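Local coordinates for DnaD domain protein (Enterococcus faecalis, PDB 2I5U) that is of unknown function but probably takes part in the initiation of DNA replication, like other DnaB/DnaD proteins, at residues Gly14-Ser18 with Lys19-Asp23; Leu44-Lys47 with Ala48-Ala52; Ala55-Asn59 with Tyr60-Asn64; Ala65-Lys68 with Asp69-Gln72. One frame throughout, in Å; residues are numbered along the deposited sequence.

Interaction 1: Gly14-Ser18 with Lys19-Asp23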
ATOM      1  N   GLY A  14       7.102 -12.118   3.885  1.00 19.25           N
ATOM      2  CA  GLY A  14       6.447 -13.410   3.701  1.00 18.72           C
ATOM      3  C   GLY A  14       5.419 -13.371   2.598  1.00 18.94           C
ATOM      4  O   GLY A  14       5.327 -12.415   1.820  1.00 19.34           O
ATOM      5  N   LEU A  15       4.597 -14.416   2.543  1.00 19.06           N
ATOM      6  CA  LEU A  15       3.532 -14.495   1.570  1.00 19.73           C
ATOM      7  C   LEU A  15       2.544 -13.360   1.763  1.00 19.44           C
ATOM      8  O   LEU A  15       2.273 -12.951   2.886  1.00 19.09           O
ATOM      9  CB  LEU A  15       2.773 -15.814   1.725  1.00 20.98           C
ATOM     10  CG  LEU A  15       3.545 -17.104   1.542  1.00 23.72           C
ATOM     11  CD1 LEU A  15       2.646 -18.325   1.857  1.00 25.63           C
ATOM     12  CD2 LEU A  15       4.088 -17.153   0.130  1.00 27.21           C
HETATM   13  N   MSE A  16       2.002 -12.854   0.668  0.50 19.64           N
HETATM   14  CA  MSE A  16       0.885 -11.919   0.743  1.00 19.38           C
HETATM   15  C   MSE A  16      -0.389 -12.686   1.089  1.00 19.46           C
HETATM   16  O   MSE A  16      -0.837 -13.517   0.326  1.00 19.74           O
HETATM   17  CB  MSE A  16       0.705 -11.175  -0.594  1.00 19.88           C
HETATM   18  CG  MSE A  16      -0.567 -10.420  -0.733  1.00 20.59           C
HETATM   19 SE   MSE A  16      -0.428  -8.938   0.363  0.35 19.27          SE
HETATM   20  CE  MSE A  16       0.676  -7.856  -0.868  0.50 17.00           C
ATOM     21  N   SER A  17      -0.945 -12.412   2.257  1.00 18.37           N
ATOM     22  CA  SER A  17      -2.163 -13.086   2.677  1.00 18.19           C
ATOM     23  C   SER A  17      -3.360 -12.655   1.835  1.00 17.74           C
ATOM     24  O   SER A  17      -3.369 -11.573   1.233  1.00 17.51           O
ATOM     25  CB  SER A  17      -2.435 -12.838   4.153  1.00 18.64           C
ATOM     26  OG  SER A  17      -2.972 -11.560   4.386  1.00 19.21           O
ATOM     27  N   SER A  18      -4.391 -13.488   1.794  0.50 17.23           N
ATOM     28  CA  SER A  18      -5.642 -13.090   1.159  0.50 17.56           C
ATOM     29  C   SER A  18      -6.218 -11.809   1.786  0.50 17.43           C
ATOM     30  O   SER A  18      -6.732 -10.940   1.083  0.50 16.60           O
ATOM     31  CB  SER A  18      -6.670 -14.215   1.245  0.50 17.91           C
ATOM     32  OG  SER A  18      -6.265 -15.337   0.470  0.50 19.02           O
ATOM     33  N   LYS A  19      -6.141 -11.708   3.112  1.00 17.12           N
ATOM     34  CA  LYS A  19      -6.658 -10.546   3.825  1.00 17.69           C
ATOM     35  C   LYS A  19      -5.940  -9.260   3.419  1.00 17.35           C
ATOM     36  O   LYS A  19      -6.561  -8.233   3.168  1.00 17.59           O
ATOM     37  CB  LYS A  19      -6.525 -10.742   5.345  1.00 18.30           C
ATOM     38  CG  LYS A  19      -7.086  -9.566   6.183  1.00 19.11           C
ATOM     39  CD  LYS A  19      -6.748  -9.676   7.675  1.00 21.01           C
ATOM     40  CE  LYS A  19      -7.401  -8.505   8.458  1.00 24.37           C
ATOM     41  NZ  LYS A  19      -7.011  -7.127   7.981  1.00 25.90           N
ATOM     42  N   THR A  20      -4.617  -9.341   3.344  1.00 17.97           N
ATOM     43  CA  THR A  20      -3.822  -8.173   3.048  1.00 18.57           C
ATOM     44  C   THR A  20      -4.032  -7.777   1.599  1.00 18.45           C
ATOM     45  O   THR A  20      -4.101  -6.581   1.300  1.00 18.76           O
ATOM     46  CB  THR A  20      -2.335  -8.419   3.371  1.00 17.76           C
ATOM     47  OG1 THR A  20      -2.216  -8.788   4.746  1.00 18.98           O
ATOM     48  CG2 THR A  20      -1.473  -7.140   3.040  1.00 20.41           C
HETATM   49  N   MSE A  21      -4.195  -8.742   0.687  1.00 19.31           N
HETATM   50  CA  MSE A  21      -4.514  -8.383  -0.722  1.00 20.16           C
HETATM   51  C   MSE A  21      -5.864  -7.687  -0.821  1.00 19.47           C
HETATM   52  O   MSE A  21      -6.042  -6.708  -1.581  1.00 20.40           O
HETATM   53  CB  MSE A  21      -4.485  -9.593  -1.656  1.00 22.64           C
HETATM   54  CG  MSE A  21      -4.254  -9.210  -3.142  1.00 23.77           C
HETATM   55 SE   MSE A  21      -2.530  -8.317  -3.571  0.50 30.80          SE
HETATM   56  CE  MSE A  21      -3.142  -6.470  -3.514  1.00 31.04           C
ATOM     57  N   THR A  22      -6.828  -8.192  -0.062  1.00 18.52           N
ATOM     58  CA  THR A  22      -8.154  -7.567   0.033  1.00 18.61           C
ATOM     59  C   THR A  22      -8.001  -6.137   0.525  1.00 17.71           C
ATOM     60  O   THR A  22      -8.597  -5.219  -0.019  1.00 18.04           O
ATOM     61  CB  THR A  22      -9.071  -8.357   0.993  1.00 19.00           C
ATOM     62  OG1 THR A  22      -9.273  -9.682   0.465  1.00 21.31           O
ATOM     63  CG2 THR A  22     -10.388  -7.648   1.191  1.00 20.01           C
ATOM     64  N   ASP A  23      -7.189  -5.957   1.565  1.00 16.25           N
ATOM     65  CA  ASP A  23      -6.962  -4.643   2.159  1.00 17.06           C
ATOM     66  C   ASP A  23      -6.346  -3.678   1.166  1.00 17.50           C
ATOM     67  O   ASP A  23      -6.739  -2.509   1.083  1.00 17.23           O
ATOM     68  CB  ASP A  23      -6.074  -4.764   3.411  1.00 17.34           C
ATOM     69  CG  ASP A  23      -6.777  -5.422   4.585  1.00 18.63           C
ATOM     70  OD1 ASP A  23      -8.021  -5.344   4.684  1.00 21.78           O
ATOM     71  OD2 ASP A  23      -6.096  -6.024   5.435  1.00 20.51           O
TER
HETATM   72  O   HOH W   1      -0.125 -10.676   4.423  1.00 17.67           O

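Interaction 2: Leu44-Lys47 with Ala48-Ala52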
ATOM      1  N   LEU A  44       1.366   4.663  -4.717  1.00 19.94           N
ATOM      2  CA  LEU A  44       1.347   5.080  -3.312  1.00 19.57           C
ATOM      3  C   LEU A  44       1.578   3.882  -2.391  1.00 19.15           C
ATOM      4  O   LEU A  44       2.349   3.949  -1.443  1.00 18.80           O
ATOM      5  CB  LEU A  44       0.024   5.745  -2.940  1.00 20.22           C
ATOM      6  CG  LEU A  44      -0.188   7.163  -3.493  1.00 20.77           C
ATOM      7  CD1 LEU A  44      -1.631   7.629  -3.259  1.00 22.60           C
ATOM      8  CD2 LEU A  44       0.795   8.135  -2.879  1.00 22.87           C
ATOM      9  N   ILE A  45       0.934   2.769  -2.695  1.00 18.44           N
ATOM     10  CA  ILE A  45       1.089   1.594  -1.858  1.00 18.35           C
ATOM     11  C   ILE A  45       2.539   1.073  -1.939  1.00 17.87           C
ATOM     12  O   ILE A  45       3.149   0.755  -0.923  1.00 17.70           O
ATOM     13  CB  ILE A  45       0.058   0.489  -2.190  1.00 18.70           C
ATOM     14  CG1 ILE A  45      -1.351   0.966  -1.820  1.00 20.42           C
ATOM     15  CG2 ILE A  45       0.385  -0.775  -1.417  1.00 18.99           C
ATOM     16  CD1 ILE A  45      -2.444   0.180  -2.470  1.00 21.10           C
ATOM     17  N   VAL A  46       3.088   1.016  -3.140  1.00 17.01           N
ATOM     18  CA  VAL A  46       4.477   0.596  -3.301  1.00 17.00           C
ATOM     19  C   VAL A  46       5.400   1.479  -2.459  1.00 17.09           C
ATOM     20  O   VAL A  46       6.304   0.969  -1.766  1.00 16.85           O
ATOM     21  CB  VAL A  46       4.911   0.628  -4.765  1.00 16.75           C
ATOM     22  CG1 VAL A  46       6.424   0.423  -4.874  1.00 16.96           C
ATOM     23  CG2 VAL A  46       4.170  -0.439  -5.571  1.00 17.06           C
ATOM     24  N   LYS A  47       5.192   2.794  -2.521  1.00 17.78           N
ATOM     25  CA  LYS A  47       6.018   3.721  -1.747  1.00 17.44           C
ATOM     26  C   LYS A  47       5.886   3.488  -0.229  1.00 17.26           C
ATOM     27  O   LYS A  47       6.871   3.540   0.497  1.00 17.47           O
ATOM     28  CB  LYS A  47       5.675   5.172  -2.088  1.00 18.55           C
ATOM     29  CG  LYS A  47       6.515   6.196  -1.361  1.00 21.06           C
ATOM     30  CD  LYS A  47       7.930   6.254  -1.914  1.00 28.41           C
ATOM     31  CE  LYS A  47       8.966   6.564  -0.848  1.00 31.99           C
ATOM     32  NZ  LYS A  47       9.454   5.310  -0.204  1.00 34.18           N
ATOM     33  N   ALA A  48       4.661   3.279   0.257  1.00 16.68           N
ATOM     34  CA  ALA A  48       4.457   2.997   1.680  1.00 16.62           C
ATOM     35  C   ALA A  48       5.194   1.708   2.058  1.00 16.32           C
ATOM     36  O   ALA A  48       5.766   1.612   3.133  1.00 17.16           O
ATOM     37  CB  ALA A  48       2.959   2.886   2.023  1.00 17.40           C
ATOM     38  N   ILE A  49       5.179   0.711   1.192  1.00 16.84           N
ATOM     39  CA  ILE A  49       5.904  -0.537   1.485  1.00 17.08           C
ATOM     40  C   ILE A  49       7.407  -0.298   1.565  1.00 17.24           C
ATOM     41  O   ILE A  49       8.089  -0.802   2.486  1.00 17.42           O
ATOM     42  CB  ILE A  49       5.581  -1.637   0.448  1.00 17.83           C
ATOM     43  CG1 ILE A  49       4.131  -2.072   0.637  1.00 17.77           C
ATOM     44  CG2 ILE A  49       6.501  -2.832   0.604  1.00 18.03           C
ATOM     45  CD1 ILE A  49       3.583  -2.990  -0.506  1.00 17.62           C
ATOM     46  N   GLU A  50       7.921   0.515   0.660  1.00 17.43           N
ATOM     47  CA  GLU A  50       9.345   0.909   0.699  1.00 18.37           C
ATOM     48  C   GLU A  50       9.700   1.604   2.006  1.00 16.85           C
ATOM     49  O   GLU A  50      10.744   1.330   2.612  1.00 17.44           O
ATOM     50  CB  GLU A  50       9.676   1.838  -0.468  1.00 18.27           C
ATOM     51  CG  GLU A  50       9.713   1.103  -1.788  1.00 22.60           C
ATOM     52  CD  GLU A  50      10.092   1.979  -2.955  1.00 23.94           C
ATOM     53  OE1 GLU A  50       9.591   3.122  -3.038  1.00 30.06           O
ATOM     54  OE2 GLU A  50      10.888   1.507  -3.810  1.00 32.06           O
ATOM     55  N   ILE A  51       8.825   2.500   2.450  1.00 16.57           N
ATOM     56  CA  ILE A  51       9.034   3.210   3.733  1.00 16.75           C
ATOM     57  C   ILE A  51       9.078   2.213   4.905  1.00 16.10           C
ATOM     58  O   ILE A  51       9.929   2.302   5.778  1.00 16.55           O
ATOM     59  CB  ILE A  51       7.936   4.276   3.942  1.00 16.50           C
ATOM     60  CG1 ILE A  51       8.123   5.442   2.963  1.00 17.71           C
ATOM     61  CG2 ILE A  51       7.940   4.800   5.361  1.00 16.85           C
ATOM     62  CD1 ILE A  51       6.932   6.376   2.845  1.00 18.88           C
ATOM     63  N   ALA A  52       8.192   1.234   4.878  1.00 15.99           N
ATOM     64  CA  ALA A  52       8.135   0.215   5.910  1.00 15.85           C
ATOM     65  C   ALA A  52       9.393  -0.652   5.903  1.00 15.78           C
ATOM     66  O   ALA A  52       9.895  -1.037   6.962  1.00 15.44           O
ATOM     67  CB  ALA A  52       6.869  -0.661   5.708  1.00 16.06           C
TER

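Interaction 3: Ala55-Asn59 with Tyr60-Asn64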
ATOM      1  N   ALA A  55      12.244   1.442   7.477  1.00 14.49           N
ATOM      2  CA  ALA A  55      12.020   1.585   8.928  1.00 14.47           C
ATOM      3  C   ALA A  55      12.089   0.257   9.668  1.00 14.50           C
ATOM      4  O   ALA A  55      12.060   0.223  10.905  1.00 15.37           O
ATOM      5  CB  ALA A  55      10.654   2.252   9.172  1.00 15.73           C
ATOM      6  N   ASN A  56      12.150  -0.839   8.914  1.00 14.22           N
ATOM      7  CA  ASN A  56      12.100  -2.189   9.455  1.00 14.82           C
ATOM      8  C   ASN A  56      10.851  -2.460  10.250  1.00 15.12           C
ATOM      9  O   ASN A  56      10.905  -3.047  11.351  1.00 16.22           O
ATOM     10  CB  ASN A  56      13.356  -2.533  10.243  1.00 15.08           C
ATOM     11  CG  ASN A  56      13.729  -3.972  10.085  1.00 16.78           C
ATOM     12  OD1 ASN A  56      13.089  -4.690   9.325  1.00 17.76           O
ATOM     13  ND2 ASN A  56      14.755  -4.407  10.770  1.00 18.04           N
ATOM     14  N   ALA A  57       9.732  -2.042   9.669  1.00 15.73           N
ATOM     15  CA  ALA A  57       8.401  -2.274  10.234  1.00 15.63           C
ATOM     16  C   ALA A  57       7.541  -2.917   9.145  1.00 15.62           C
ATOM     17  O   ALA A  57       6.597  -2.326   8.627  1.00 15.91           O
ATOM     18  CB  ALA A  57       7.791  -0.938  10.735  1.00 16.89           C
ATOM     19  N   ARG A  58       7.937  -4.125   8.763  1.00 16.28           N
ATOM     20  CA  ARG A  58       7.409  -4.800   7.619  1.00 16.22           C
ATOM     21  C   ARG A  58       6.125  -5.524   7.985  1.00 16.10           C
ATOM     22  O   ARG A  58       6.064  -6.765   8.055  1.00 16.70           O
ATOM     23  CB  ARG A  58       8.431  -5.746   7.023  1.00 16.43           C
ATOM     24  CG  ARG A  58       9.578  -5.004   6.373  1.00 16.34           C
ATOM     25  CD  ARG A  58      10.656  -5.906   5.931  1.00 16.68           C
ATOM     26  NE  ARG A  58      11.506  -6.331   7.030  1.00 16.61           N
ATOM     27  CZ  ARG A  58      12.581  -7.099   6.886  1.00 15.19           C
ATOM     28  NH1 ARG A  58      12.870  -7.612   5.685  1.00 15.85           N
ATOM     29  NH2 ARG A  58      13.339  -7.405   7.939  1.00 16.30           N
ATOM     30  N   ASN A  59       5.085  -4.727   8.175  1.00 16.30           N
ATOM     31  CA  ASN A  59       3.744  -5.259   8.497  1.00 16.26           C
ATOM     32  C   ASN A  59       2.662  -4.315   8.017  1.00 16.54           C
ATOM     33  O   ASN A  59       2.898  -3.124   7.786  1.00 16.20           O
ATOM     34  CB  ASN A  59       3.594  -5.521   9.990  1.00 16.43           C
ATOM     35  CG  ASN A  59       3.774  -4.268  10.816  1.00 16.58           C
ATOM     36  OD1 ASN A  59       2.884  -3.420  10.878  1.00 20.62           O
ATOM     37  ND2 ASN A  59       4.919  -4.148  11.452  1.00 20.07           N
ATOM     38  N   TYR A  60       1.473  -4.867   7.846  1.00 15.78           N
ATOM     39  CA  TYR A  60       0.352  -4.096   7.318  1.00 15.93           C
ATOM     40  C   TYR A  60      -0.022  -2.934   8.232  1.00 16.51           C
ATOM     41  O   TYR A  60      -0.412  -1.870   7.760  1.00 17.61           O
ATOM     42  CB  TYR A  60      -0.859  -4.989   7.051  1.00 16.97           C
ATOM     43  CG  TYR A  60      -2.038  -4.200   6.566  1.00 16.65           C
ATOM     44  CD1 TYR A  60      -2.089  -3.722   5.276  1.00 17.30           C
ATOM     45  CD2 TYR A  60      -3.107  -3.896   7.409  1.00 16.58           C
ATOM     46  CE1 TYR A  60      -3.177  -2.969   4.818  1.00 18.58           C
ATOM     47  CE2 TYR A  60      -4.184  -3.164   6.965  1.00 17.53           C
ATOM     48  CZ  TYR A  60      -4.212  -2.679   5.676  1.00 18.53           C
ATOM     49  OH  TYR A  60      -5.338  -1.956   5.271  1.00 19.98           O
ATOM     50  N   ASN A  61       0.036  -3.150   9.539  1.00 16.75           N
ATOM     51  CA  ASN A  61      -0.351  -2.080  10.466  1.00 16.49           C
ATOM     52  C   ASN A  61       0.420  -0.794  10.202  1.00 16.41           C
ATOM     53  O   ASN A  61      -0.155   0.280  10.148  1.00 17.99           O
ATOM     54  CB  ASN A  61      -0.179  -2.517  11.919  1.00 16.72           C
ATOM     55  CG  ASN A  61      -1.223  -3.538  12.363  1.00 16.30           C
ATOM     56  OD1 ASN A  61      -2.379  -3.505  11.922  1.00 18.77           O
ATOM     57  ND2 ASN A  61      -0.836  -4.400  13.277  1.00 18.33           N
ATOM     58  N   TYR A  62       1.718  -0.927  10.008  1.00 16.77           N
ATOM     59  CA  TYR A  62       2.575   0.238   9.811  1.00 17.23           C
ATOM     60  C   TYR A  62       2.249   0.907   8.469  1.00 17.24           C
ATOM     61  O   TYR A  62       2.134   2.149   8.371  1.00 18.04           O
ATOM     62  CB  TYR A  62       4.035  -0.189   9.842  1.00 18.07           C
ATOM     63  CG  TYR A  62       5.029   0.953   9.858  1.00 18.09           C
ATOM     64  CD1 TYR A  62       5.438   1.526  11.053  1.00 20.20           C
ATOM     65  CD2 TYR A  62       5.631   1.384   8.692  1.00 18.22           C
ATOM     66  CE1 TYR A  62       6.368   2.537  11.068  1.00 20.17           C
ATOM     67  CE2 TYR A  62       6.555   2.398   8.707  1.00 19.08           C
ATOM     68  CZ  TYR A  62       6.906   2.978   9.897  1.00 19.07           C
ATOM     69  OH  TYR A  62       7.869   3.994   9.937  1.00 21.72           O
ATOM     70  N   ILE A  63       2.047   0.082   7.444  1.00 16.54           N
ATOM     71  CA  ILE A  63       1.713   0.598   6.120  1.00 17.05           C
ATOM     72  C   ILE A  63       0.349   1.293   6.119  1.00 17.24           C
ATOM     73  O   ILE A  63       0.184   2.355   5.523  1.00 16.77           O
ATOM     74  CB  ILE A  63       1.772  -0.536   5.065  1.00 16.66           C
ATOM     75  CG1 ILE A  63       3.219  -1.013   4.909  1.00 17.70           C
ATOM     76  CG2 ILE A  63       1.201  -0.075   3.749  1.00 18.03           C
ATOM     77  CD1 ILE A  63       3.319  -2.376   4.338  1.00 18.23           C
ATOM     78  N   ASN A  64      -0.624   0.673   6.768  1.00 16.59           N
ATOM     79  CA  ASN A  64      -1.974   1.233   6.894  1.00 16.95           C
ATOM     80  C   ASN A  64      -1.950   2.639   7.527  1.00 17.60           C
ATOM     81  O   ASN A  64      -2.642   3.540   7.071  1.00 17.63           O
ATOM     82  CB  ASN A  64      -2.837   0.258   7.712  1.00 17.63           C
ATOM     83  CG  ASN A  64      -4.276   0.649   7.772  1.00 19.57           C
ATOM     84  OD1 ASN A  64      -4.910   0.921   6.766  1.00 20.60           O
ATOM     85  ND2 ASN A  64      -4.822   0.631   8.974  1.00 24.59           N
TER

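Interaction 4: Ala65-Lys68 with Asp69-Gln72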
ATOM      1  N   ALA A  65      -1.166   2.805   8.577  1.00 17.61           N
ATOM      2  CA  ALA A  65      -1.068   4.114   9.234  1.00 18.28           C
ATOM      3  C   ALA A  65      -0.571   5.169   8.256  1.00 18.43           C
ATOM      4  O   ALA A  65      -1.084   6.308   8.231  1.00 19.19           O
ATOM      5  CB  ALA A  65      -0.169   4.033  10.429  1.00 18.49           C
ATOM      6  N   ILE A  66       0.430   4.804   7.458  1.00 19.53           N
ATOM      7  CA  ILE A  66       0.962   5.719   6.454  1.00 19.81           C
ATOM      8  C   ILE A  66      -0.102   6.098   5.439  1.00 20.12           C
ATOM      9  O   ILE A  66      -0.310   7.263   5.132  1.00 20.53           O
ATOM     10  CB  ILE A  66       2.145   5.103   5.695  1.00 19.62           C
ATOM     11  CG1 ILE A  66       3.310   4.817   6.637  1.00 21.39           C
ATOM     12  CG2 ILE A  66       2.602   6.033   4.577  1.00 18.88           C
ATOM     13  CD1 ILE A  66       4.420   3.975   6.026  1.00 22.47           C
ATOM     14  N   LEU A  67      -0.760   5.094   4.894  1.00 18.10           N
ATOM     15  CA  LEU A  67      -1.793   5.328   3.882  1.00 18.94           C
ATOM     16  C   LEU A  67      -2.978   6.159   4.401  1.00 19.96           C
ATOM     17  O   LEU A  67      -3.551   6.945   3.650  1.00 20.82           O
ATOM     18  CB  LEU A  67      -2.292   3.990   3.314  1.00 18.27           C
ATOM     19  CG  LEU A  67      -1.245   3.168   2.563  1.00 18.44           C
ATOM     20  CD1 LEU A  67      -1.854   1.815   2.229  1.00 18.74           C
ATOM     21  CD2 LEU A  67      -0.729   3.895   1.337  1.00 17.27           C
ATOM     22  N   LYS A  68      -3.376   5.961   5.656  1.00 19.78           N
ATOM     23  CA  LYS A  68      -4.499   6.748   6.221  1.00 21.15           C
ATOM     24  C   LYS A  68      -4.171   8.217   6.233  1.00 21.26           C
ATOM     25  O   LYS A  68      -5.064   9.079   6.005  1.00 19.98           O
ATOM     26  CB  LYS A  68      -4.819   6.317   7.649  1.00 21.66           C
ATOM     27  CG  LYS A  68      -5.549   5.019   7.751  1.00 23.50           C
ATOM     28  CD  LYS A  68      -5.876   4.699   9.193  1.00 24.68           C
ATOM     29  CE  LYS A  68      -6.514   3.323   9.334  1.00 26.51           C
ATOM     30  NZ  LYS A  68      -6.734   2.896  10.774  1.00 29.59           N
ATOM     31  N   ASP A  69      -2.913   8.534   6.556  0.50 21.49           N
ATOM     32  CA  ASP A  69      -2.428   9.914   6.532  0.50 22.13           C
ATOM     33  C   ASP A  69      -2.597  10.481   5.139  0.50 22.46           C
ATOM     34  O   ASP A  69      -3.263  11.496   4.939  0.50 22.62           O
ATOM     35  CB  ASP A  69      -0.942   9.996   6.900  0.50 21.95           C
ATOM     36  CG  ASP A  69      -0.677   9.714   8.351  0.50 23.00           C
ATOM     37  OD1 ASP A  69      -1.579   9.922   9.179  0.50 23.06           O
ATOM     38  OD2 ASP A  69       0.456   9.304   8.671  0.50 25.12           O
ATOM     39  N   TRP A  70      -2.011   9.791   4.171  1.00 22.41           N
ATOM     40  CA  TRP A  70      -2.006  10.262   2.799  1.00 22.32           C
ATOM     41  C   TRP A  70      -3.422  10.436   2.252  1.00 22.57           C
ATOM     42  O   TRP A  70      -3.707  11.407   1.533  1.00 22.55           O
ATOM     43  CB  TRP A  70      -1.201   9.286   1.932  1.00 21.94           C
ATOM     44  CG  TRP A  70       0.270   9.258   2.277  1.00 21.21           C
ATOM     45  CD1 TRP A  70       0.929  10.083   3.138  1.00 21.92           C
ATOM     46  CD2 TRP A  70       1.262   8.369   1.739  1.00 21.09           C
ATOM     47  NE1 TRP A  70       2.254   9.754   3.195  1.00 21.71           N
ATOM     48  CE2 TRP A  70       2.492   8.707   2.340  1.00 20.90           C
ATOM     49  CE3 TRP A  70       1.224   7.311   0.823  1.00 20.82           C
ATOM     50  CZ2 TRP A  70       3.692   8.052   2.025  1.00 21.16           C
ATOM     51  CZ3 TRP A  70       2.423   6.645   0.516  1.00 20.42           C
ATOM     52  CH2 TRP A  70       3.630   7.016   1.120  1.00 21.03           C
ATOM     53  N   GLU A  71      -4.314   9.525   2.619  1.00 22.62           N
ATOM     54  CA  GLU A  71      -5.693   9.556   2.127  1.00 23.09           C
ATOM     55  C   GLU A  71      -6.445  10.772   2.652  1.00 24.09           C
ATOM     56  O   GLU A  71      -7.117  11.477   1.878  1.00 22.66           O
ATOM     57  CB  GLU A  71      -6.436   8.288   2.542  1.00 23.06           C
ATOM     58  CG  GLU A  71      -7.912   8.289   2.145  1.00 22.75           C
ATOM     59  CD  GLU A  71      -8.702   7.202   2.821  1.00 22.84           C
ATOM     60  OE1 GLU A  71      -8.382   6.850   3.982  1.00 22.11           O
ATOM     61  OE2 GLU A  71      -9.682   6.700   2.201  1.00 25.14           O
ATOM     62  N   GLN A  72      -6.333  11.030   3.953  1.00 24.55           N
ATOM     63  CA  GLN A  72      -7.012  12.186   4.549  1.00 25.48           C
ATOM     64  C   GLN A  72      -6.462  13.510   4.017  1.00 26.07           C
ATOM     65  O   GLN A  72      -7.220  14.479   3.839  1.00 24.97           O
ATOM     66  CB  GLN A  72      -6.955  12.140   6.087  1.00 25.60           C
ATOM     67  CG  GLN A  72      -5.568  12.198   6.709  1.00 26.75           C
ATOM     68  CD  GLN A  72      -5.077  13.603   6.980  1.00 28.80           C
ATOM     69  OE1 GLN A  72      -5.837  14.578   6.876  1.00 24.89           O
ATOM     70  NE2 GLN A  72      -3.797  13.718   7.356  1.00 29.06           N
TER
HETATM   71  O   HOH W   2      -2.396   7.489  10.272  1.00 29.19           O
HETATM   72  O   HOH W   3      -7.768   8.235   5.986  1.00 28.71           O

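Interaction 1: Gly14-Ser18 with Lys19-Asp23
The backbone oxygen of Ser17 receives the N-H of Met21 in a nearly straight bond, Ser17 O to Met21 N 3.0 Å at an N-H...O angle of 163°, and with it the regular bonding of helix 18-32 begins. Ser17 occupies the N-cap position. A chi1 of 78° sets its hydroxyl between the backbone N and the carbonyl carbon, turned into the first turn, where Ser17 OG lies 3.0 Å from Thr20 N and 2.9 Å from Thr20 OG1. The backbone N of Ser17 is met by a water, which accepts its proton at 2.9 Å from Ser17 N and also bonds to the Thr20 hydroxyl, 2.8 Å from OG1. The next carbonyl, Ser18 O, accepts from Thr22 N at 3.0 Å; the Thr22 hydroxyl also approaches Ser18 O, a bond that remains unsettled. Lys19 stays extended until a bend at its last torsion, and Lys19 NZ meets the syn lone pair of Asp23 OD2 at 2.9 Å in a salt bridge. The selenomethionine Met16 crosses the Thr20 side chain and, in one of its two conformers, sets SE against the Thr20 methyl CG2; behind it, Glu9 accepts from Met16 N and Trp8 packs on both residues. Backbone N-H groups thus satisfy Ser17 O and Ser18 O, while a water takes the proton of Ser17 N, so solvent completes the polar network at this surface helix start.

Interaction 2: Leu44-Lys47 with Ala48-Ala52
Leu44 O accepts from Ala48 N, 2.9 Å away at an N-H...O angle of 163°, within the run of helical bonds of helix 38-55. Its side chain packs on Phe31 and Trp70. Ile45 repeats the backbone bond, Ile45 O to Ile49 N 2.9 Å, and adds a side-chain contact: its branch CG2 meets the tip of Ile49, CD1, at 4.0 Å. Both isoleucines face inward, Ile45 onto Phe24 and Ile28 of helix 18-32, Ile49 onto Ile63 of helix 60-73 and Ile7 of helix 2-9. With these apolar residues set against three helices and Lys47 exposed, this is an amphipathic helix in a small all-helical domain. Val46 bonds to Glu50 in the same way, and the methylene CG of Glu50 passes 3.4 Å from Val46 O. Lys47, finally, lies along its own helix. With CG anti to the backbone N (chi1 -178°) and bends at each later torsion, the chain curls forward until NZ of Lys47 stands 3.4 Å from CG1 of Ile51 and 3.5 Å from CB of Glu50. There Lys47 NZ makes a long salt bridge to Glu50 OE1, at 3.6 Å, while Lys47 O accepts from Ile51 N beneath it.

Interaction 3: Ala55-Asn59 with Tyr60-Asn64
Asn59 and Tyr62 illustrate how a helix can be capped by a side chain: OD1 of Asn59 accepts the backbone N-H of Tyr62, 2.9 Å from its N, at an N-H...O angle of 152°. This is the N-cap bond of helix 60-73. It depends on a chi1 of 60°, which sets the amide between the backbone N and the carbonyl carbon and brings OD1 to the first turn, with the Tyr62 donor tilted out of the carbonyl plane. The backbone oxygen of Asn59 adds a weak bond from Ile63 N, at 3.3 Å, and another weak, strongly bent one from Tyr62 N. The Tyr62 ring, in turn, reaches back over the linker. Ala57 sets its methyl over one face, with CB 3.5 Å from the ring centroid and 17° off the normal, a CH-pi contact; farther out, CB of Ala55 lies 3.4 Å from Tyr62 OH. Before the linker, helix 38-55 closes at Asn56 in a Schellman motif, and Ala52 packs against Tyr62 from that helix. Polar capping and an aromatic contact therefore act together on the same residue: Tyr62 gives its N-H to the cap and its ring face to the linker, tying the bend to the helix it precedes.

Interaction 4: Ala65-Lys68 with Asp69-Gln72
One face of the Trp70 indole carries the Ile66 branch methyl, whose CG2 sits 3.6 Å from the centroid of the six-membered ring and 18° off its normal, a CH-pi contact made one turn back along the same helix. The methyl lies toward the CE2 and CZ2 side of that ring, with Ile66 CG2 to Trp70 CZ2 at 3.4 Å. Leu67 CD2 lies 4.0 Å from Trp70 CE3, obliquely. Ile66 and Trp70 run side by side in the same direction, and a chi2 of -7° turns the indole so that a face is presented to the methyl, which sits somewhat off the ring centre. Beneath them Trp70 N bonds to Ile66 O at 3.2 Å, almost straight and in the carbonyl plane. On another flank the bonding is polar. Ala65 O receives only a weak bond from Asp69 N, at 3.3 Å, but a water donates to it at 2.7 Å and, in the conformer described, also to OD1 of Asp69. A second water spans Lys68 O, at 2.8 Å, and OE1 of Glu71, while Gln72 N also bonds to Lys68 O. Phe75 adjoins the indole, Leu44 and Ile51 of helix 38-55 pack on it, and Leu67 packs on Trp27 of helix 18-32. Apolar groups toward neighbouring helices, and waters linking carbonyls to acidic side chains elsewhere, mark an amphipathic helix of a small helical bundle.

How the interactions relate
The four contacts follow one another along a single small helical domain. Interaction 1 opens helix 18-32, interaction 2 lies within helix 38-55, and interactions 3 and 4 adjoin in sequence, interaction 3 at the start of helix 60-73 and interaction 4 farther along it. Interaction 2 is the innermost, its centre about 9 Å from that of interaction 3 and about 11 Å from that of interaction 4; it touches both, with Ala52 and Ile49 on Ile63 and Ile51 on Ile66. Interactions 1 and 4, with centres about 19 Å apart, lie on opposite sides of the chain's centre, while Tyr60 joins interactions 1 and 3 by packing on Asp23 and Thr20. Together they knit one compact domain.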